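Local coordinates for dihydroorotase (Saccharomyces cerevisiae S288C, PDB 6L0J), which catalyses the zinc-dependent interconversion of N-carbamoyl-L-aspartate and dihydroorotate, the third step of de novo pyrimidine biosynthesis, at residues P162-L167 with K188-I193. Sequence-based numbering, arbitrary orientation.
Sequences PALKKL and KTIEDI
Leu-164 meets Ile-190 and Ile-193 through a single methyl, CD2. That methyl lies 4.1 Å from CD1 of Ile-190 and 4.1 Å from CD1 of Ile-193. The leucine side chain runs at about a right angle to Ile-190 and at a slant to Ile-193. Its CG lies roughly anti to the backbone N (chi1 161°), and CD2 carries the chain on, anti to CA, toward the second helix. The CB of Ile-190 points away from segment 162-167, but CG1 and the bend at chi2 (-71°) bring CD1 back toward Leu-164. Ile-193 has its CB toward the first helix and an extended end, which sets its CD1 against both Leu-164 CD2 and Lys-165 CG. The latter pair is 4.2 Å apart. Lys-165 CG also packs 4.2 Å from Thr-189 CG2, and the lysine side chain crosses the threonine at about a right angle. Only the aliphatic part of the lysine is used here. Thr-189 OG1 is hydrogen-bonded to the backbone O of Ser-185, one turn back. The helices run nearly parallel, their segment axes 11.3 Å apart and inclined by 19°. They are successive outer helices of the metallo-dependent hydrolase barrel. Helix 156-170 makes the crossover between parallel strands 133-136 and 175-178, and helix 184-193 follows toward strand 205-209. Leu-164 also rests on Ile-176 and Leu-136, and Ile-190 on Leu-178, Val-205 and Ala-207. Methyl and methylene groups make every close approach, so the helices are held together here by van der Waals and hydrophobic contact rather than by polar bonds.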
loop_
_atom_site.group_PDB
_atom_site.type_symbol
_atom_site.label_atom_id
_atom_site.label_comp_id
_atom_site.label_asym_id
_atom_site.label_seq_id
_atom_site.Cartn_x
_atom_site.Cartn_y
_atom_site.Cartn_z
ATOM N N PRO A 162 7.954 -20.578 -9.608
ATOM C CA PRO A 162 8.834 -21.455 -10.404
ATOM C C PRO A 162 10.130 -21.790 -9.691
ATOM O O PRO A 162 10.640 -22.906 -9.829
ATOM C CB PRO A 162 9.091 -20.645 -11.687
ATOM C CG PRO A 162 7.881 -19.765 -11.825
ATOM C CD PRO A 162 7.518 -19.399 -10.388
ATOM N N ALA A 163 10.690 -20.851 -8.933
ATOM C CA ALA A 163 11.918 -21.166 -8.209
ATOM C C ALA A 163 11.659 -22.203 -7.123
ATOM O O ALA A 163 12.489 -23.099 -6.900
ATOM C CB ALA A 163 12.540 -19.887 -7.637
ATOM N N LEU A 164 10.491 -22.144 -6.472
ATOM C CA LEU A 164 10.179 -23.140 -5.448
ATOM C C LEU A 164 10.053 -24.531 -6.056
ATOM O O LEU A 164 10.560 -25.516 -5.503
ATOM C CB LEU A 164 8.890 -22.763 -4.719
ATOM C CG LEU A 164 8.220 -23.901 -3.960
ATOM C CD1 LEU A 164 9.023 -24.259 -2.722
ATOM C CD2 LEU A 164 6.771 -23.516 -3.595
ATOM N N LYS A 165 9.356 -24.633 -7.189
ATOM C CA LYS A 165 9.176 -25.929 -7.839
ATOM C C LYS A 165 10.514 -26.507 -8.294
ATOM O O LYS A 165 10.778 -27.702 -8.105
ATOM C CB LYS A 165 8.200 -25.779 -9.014
ATOM C CG LYS A 165 6.778 -25.399 -8.575
ATOM C CD LYS A 165 5.778 -25.515 -9.725
ATOM C CE LYS A 165 5.338 -24.140 -10.186
ATOM N NZ LYS A 165 4.459 -24.184 -11.399
ATOM N N LYS A 166 11.388 -25.670 -8.859
ATOM C CA LYS A 166 12.714 -26.145 -9.252
ATOM C C LYS A 166 13.508 -26.659 -8.051
ATOM O O LYS A 166 14.179 -27.699 -8.145
ATOM C CB LYS A 166 13.483 -25.038 -9.974
ATOM C CG LYS A 166 14.927 -25.428 -10.329
ATOM C CD LYS A 166 15.567 -24.432 -11.302
ATOM C CE LYS A 166 17.041 -24.795 -11.624
ATOM N NZ LYS A 166 17.221 -26.229 -12.040
ATOM N N LEU A 167 13.450 -25.950 -6.914
ATOM C CA LEU A 167 14.167 -26.397 -5.713
ATOM C C LEU A 167 13.669 -27.755 -5.252
ATOM O O LEU A 167 14.466 -28.655 -4.947
ATOM C CB LEU A 167 14.006 -25.391 -4.565
ATOM C CG LEU A 167 14.826 -24.107 -4.643
ATOM C CD1 LEU A 167 14.504 -23.231 -3.429
ATOM C CD2 LEU A 167 16.344 -24.402 -4.747
ATOM N N LYS A 188 -2.478 -22.756 -4.434
ATOM C CA LYS A 188 -2.699 -23.770 -5.467
ATOM C C LYS A 188 -1.414 -24.514 -5.796
ATOM O O LYS A 188 -1.437 -25.715 -6.080
ATOM C CB LYS A 188 -3.271 -23.119 -6.732
ATOM C CG LYS A 188 -4.753 -22.746 -6.669
ATOM C CD LYS A 188 -5.181 -21.980 -7.948
ATOM C CE LYS A 188 -6.613 -21.431 -7.831
ATOM N NZ LYS A 188 -7.012 -20.551 -8.984
ATOM N N THR A 189 -0.280 -23.817 -5.773
ATOM C CA THR A 189 0.978 -24.475 -6.094
ATOM C C THR A 189 1.357 -25.473 -5.014
ATOM O O THR A 189 1.793 -26.587 -5.320
ATOM C CB THR A 189 2.074 -23.431 -6.287
ATOM O OG1 THR A 189 1.788 -22.671 -7.455
ATOM C CG2 THR A 189 3.461 -24.098 -6.428
ATOM N N ILE A 190 1.171 -25.103 -3.746
ATOM C CA ILE A 190 1.452 -26.024 -2.643
ATOM C C ILE A 190 0.520 -27.227 -2.703
ATOM O O ILE A 190 0.953 -28.371 -2.530
ATOM C CB ILE A 190 1.327 -25.298 -1.285
ATOM C CG1 ILE A 190 2.385 -24.183 -1.152
ATOM C CG2 ILE A 190 1.377 -26.308 -0.127
ATOM C CD1 ILE A 190 3.803 -24.664 -0.976
ATOM N N GLU A 191 -0.775 -26.989 -2.945
ATOM C CA GLU A 191 -1.722 -28.096 -3.094
ATOM C C GLU A 191 -1.328 -29.017 -4.248
ATOM O O GLU A 191 -1.431 -30.245 -4.141
ATOM C CB GLU A 191 -3.144 -27.560 -3.307
ATOM C CG GLU A 191 -3.750 -26.890 -2.078
ATOM C CD GLU A 191 -5.163 -26.349 -2.324
ATOM O OE1 GLU A 191 -5.982 -26.419 -1.394
ATOM O OE2 GLU A 191 -5.460 -25.852 -3.440
ATOM N N ASP A 192 -0.860 -28.442 -5.354
ATOM C CA ASP A 192 -0.517 -29.265 -6.507
ATOM C C ASP A 192 0.771 -30.046 -6.263
ATOM O O ASP A 192 0.891 -31.200 -6.692
ATOM C CB ASP A 192 -0.414 -28.392 -7.758
ATOM C CG ASP A 192 -1.786 -27.915 -8.249
ATOM O OD1 ASP A 192 -2.811 -28.377 -7.699
ATOM O OD2 ASP A 192 -1.841 -27.081 -9.178
ATOM N N ILE A 193 1.738 -29.448 -5.559
ATOM C CA ILE A 193 2.948 -30.189 -5.217
ATOM C C ILE A 193 2.596 -31.364 -4.326
ATOM O O ILE A 193 3.240 -32.422 -4.383
ATOM C CB ILE A 193 3.981 -29.253 -4.550
ATOM C CG1 ILE A 193 4.634 -28.353 -5.599
ATOM C CG2 ILE A 193 5.039 -30.043 -3.804
ATOM C CD1 ILE A 193 5.349 -27.152 -4.996
#